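Local atomic coordinates of mRNA export protein (Chaetomium thermophilum, PDB entry 4WPM), a protein that probably takes part in exporting mRNA from the nucleus to the cytoplasm, represented here by its RNA recognition motif domain. Residues Val21-Gly26 against Gly64-Leu69. Numbering follows the deposited sequence.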
# COMPACT_ATOMS: atom_id res chain seq x y z
N VAL A 21 -11.46 -8.69 -7.20
CA VAL A 21 -10.29 -8.48 -6.36
C VAL A 21 -10.50 -7.26 -5.46
O VAL A 21 -10.89 -6.19 -5.94
CB VAL A 21 -9.01 -8.28 -7.20
CG1 VAL A 21 -7.80 -8.04 -6.30
CG2 VAL A 21 -8.78 -9.49 -8.09
N ILE A 22 -10.24 -7.44 -4.17
CA ILE A 22 -10.35 -6.35 -3.20
C ILE A 22 -9.00 -6.06 -2.57
O ILE A 22 -8.27 -6.97 -2.17
CB ILE A 22 -11.37 -6.70 -2.08
CG1 ILE A 22 -12.75 -6.97 -2.67
CG2 ILE A 22 -11.43 -5.58 -1.04
CD1 ILE A 22 -13.39 -5.78 -3.36
N LYS A 23 -8.66 -4.77 -2.49
CA LYS A 23 -7.45 -4.32 -1.81
C LYS A 23 -7.80 -3.62 -0.51
O LYS A 23 -8.66 -2.73 -0.48
CB LYS A 23 -6.65 -3.38 -2.72
CG LYS A 23 -6.09 -4.06 -3.96
CD LYS A 23 -5.25 -3.11 -4.82
CE LYS A 23 -4.05 -2.53 -4.08
NZ LYS A 23 -3.24 -1.65 -4.96
N ILE A 24 -7.13 -4.02 0.57
CA ILE A 24 -7.36 -3.44 1.89
C ILE A 24 -6.08 -2.81 2.44
O ILE A 24 -5.02 -3.43 2.45
CB ILE A 24 -7.86 -4.50 2.89
CG1 ILE A 24 -9.13 -5.18 2.36
CG2 ILE A 24 -8.11 -3.88 4.26
CD1 ILE A 24 -9.55 -6.40 3.15
N LEU A 25 -6.20 -1.56 2.89
CA LEU A 25 -5.08 -0.81 3.43
C LEU A 25 -5.35 -0.41 4.88
O LEU A 25 -6.49 -0.08 5.23
CB LEU A 25 -4.82 0.44 2.59
CG LEU A 25 -3.54 1.23 2.85
CD1 LEU A 25 -2.30 0.37 2.63
CD2 LEU A 25 -3.51 2.46 1.96
N GLY A 26 -4.32 -0.45 5.71
CA GLY A 26 -4.42 0.00 7.09
C GLY A 26 -4.17 -1.07 8.14
O GLY A 26 -4.18 -0.78 9.34
N GLY A 64 3.02 -6.33 0.84
CA GLY A 64 3.34 -4.97 1.19
C GLY A 64 2.45 -4.50 2.33
O GLY A 64 2.28 -5.22 3.32
N ASP A 65 1.89 -3.31 2.19
CA ASP A 65 0.99 -2.76 3.20
C ASP A 65 -0.45 -3.18 2.93
O ASP A 65 -1.35 -2.88 3.72
CB ASP A 65 1.08 -1.23 3.23
CG ASP A 65 2.48 -0.74 3.52
OD1 ASP A 65 3.32 -1.54 3.98
OD2 ASP A 65 2.74 0.46 3.30
N TYR A 66 -0.67 -3.88 1.81
CA TYR A 66 -2.02 -4.23 1.38
C TYR A 66 -2.41 -5.66 1.74
O TYR A 66 -1.56 -6.55 1.84
CB TYR A 66 -2.15 -4.06 -0.13
CG TYR A 66 -2.23 -2.62 -0.59
CD1 TYR A 66 -3.42 -1.91 -0.50
CD2 TYR A 66 -1.12 -1.97 -1.12
CE1 TYR A 66 -3.51 -0.60 -0.93
CE2 TYR A 66 -1.20 -0.66 -1.55
CZ TYR A 66 -2.39 0.02 -1.45
OH TYR A 66 -2.48 1.33 -1.87
N VAL A 67 -3.71 -5.86 1.94
CA VAL A 67 -4.30 -7.19 2.01
C VAL A 67 -5.16 -7.40 0.77
O VAL A 67 -6.04 -6.59 0.47
CB VAL A 67 -5.15 -7.38 3.28
CG1 VAL A 67 -5.87 -8.72 3.26
CG2 VAL A 67 -4.29 -7.25 4.53
N TRP A 68 -4.91 -8.50 0.06
CA TRP A 68 -5.63 -8.81 -1.16
C TRP A 68 -6.65 -9.90 -0.89
O TRP A 68 -6.34 -10.87 -0.21
CB TRP A 68 -4.66 -9.25 -2.27
CG TRP A 68 -3.64 -8.22 -2.64
CD1 TRP A 68 -2.56 -7.82 -1.90
CD2 TRP A 68 -3.60 -7.45 -3.85
NE1 TRP A 68 -1.86 -6.86 -2.58
CE2 TRP A 68 -2.47 -6.61 -3.78
CE3 TRP A 68 -4.41 -7.39 -4.99
CZ2 TRP A 68 -2.14 -5.72 -4.80
CZ3 TRP A 68 -4.07 -6.51 -6.00
CH2 TRP A 68 -2.95 -5.69 -5.90
N LEU A 69 -7.86 -9.72 -1.41
CA LEU A 69 -8.92 -10.72 -1.26
C LEU A 69 -9.60 -10.98 -2.60
O LEU A 69 -9.91 -10.05 -3.34
CB LEU A 69 -9.95 -10.28 -0.23
CG LEU A 69 -9.44 -10.07 1.20
CD1 LEU A 69 -10.54 -9.48 2.06
CD2 LEU A 69 -8.94 -11.38 1.78
O HOH W 1 -1.60 -1.17 5.84
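Ile22 pairs with Leu69, and Ile24 with Val67, through the backbone of two antiparallel central strands of the RRM sheet. Each couple exchanges two N-H...O bonds, Ile22 N lying 2.8 Å from Leu69 O. Beyond Leu25, one water spans the parting strands, accepting from Gly26 N and donating to Asp65 O.

On the sheet face bearing Lys23, Tyr66 and Trp68, the interactions are aromatic. The lysine chain runs between the two rings: CG and CD lie over one face of the Trp68 indole, then a bend at chi3 (60°) swings CE over the centre of the Tyr66 ring, 3.7 Å from the centroid. Lys23 NZ follows as a cation-pi partner, 4.1 Å from the Tyr66 ring centroid. Leu25 CD1 covers the opposite phenol face, toward its rim, while Val21 CG1 meets the indole edge of Trp68 at CE3 (3.7 Å).

On the other face the contact is aliphatic: Ile24 CD1 touches Leu69 CD1 at 3.4 Å, and helix 40-51 packs over Ile24, Val67 and Leu69.

Replacing Tyr66 with an alanine would probably deprive Lys23 of its cation-pi partner and open a gap between the lysine chain and Leu25 CD1. The chemistry is thus two-sided, an apolar face toward the helix and a cationic-aromatic one consistent with the RNA-binding sheet surface of RRM domains, although here Tyr66 packs on Arg81 of the second subunit and Trp68 on Met101 and Pro102.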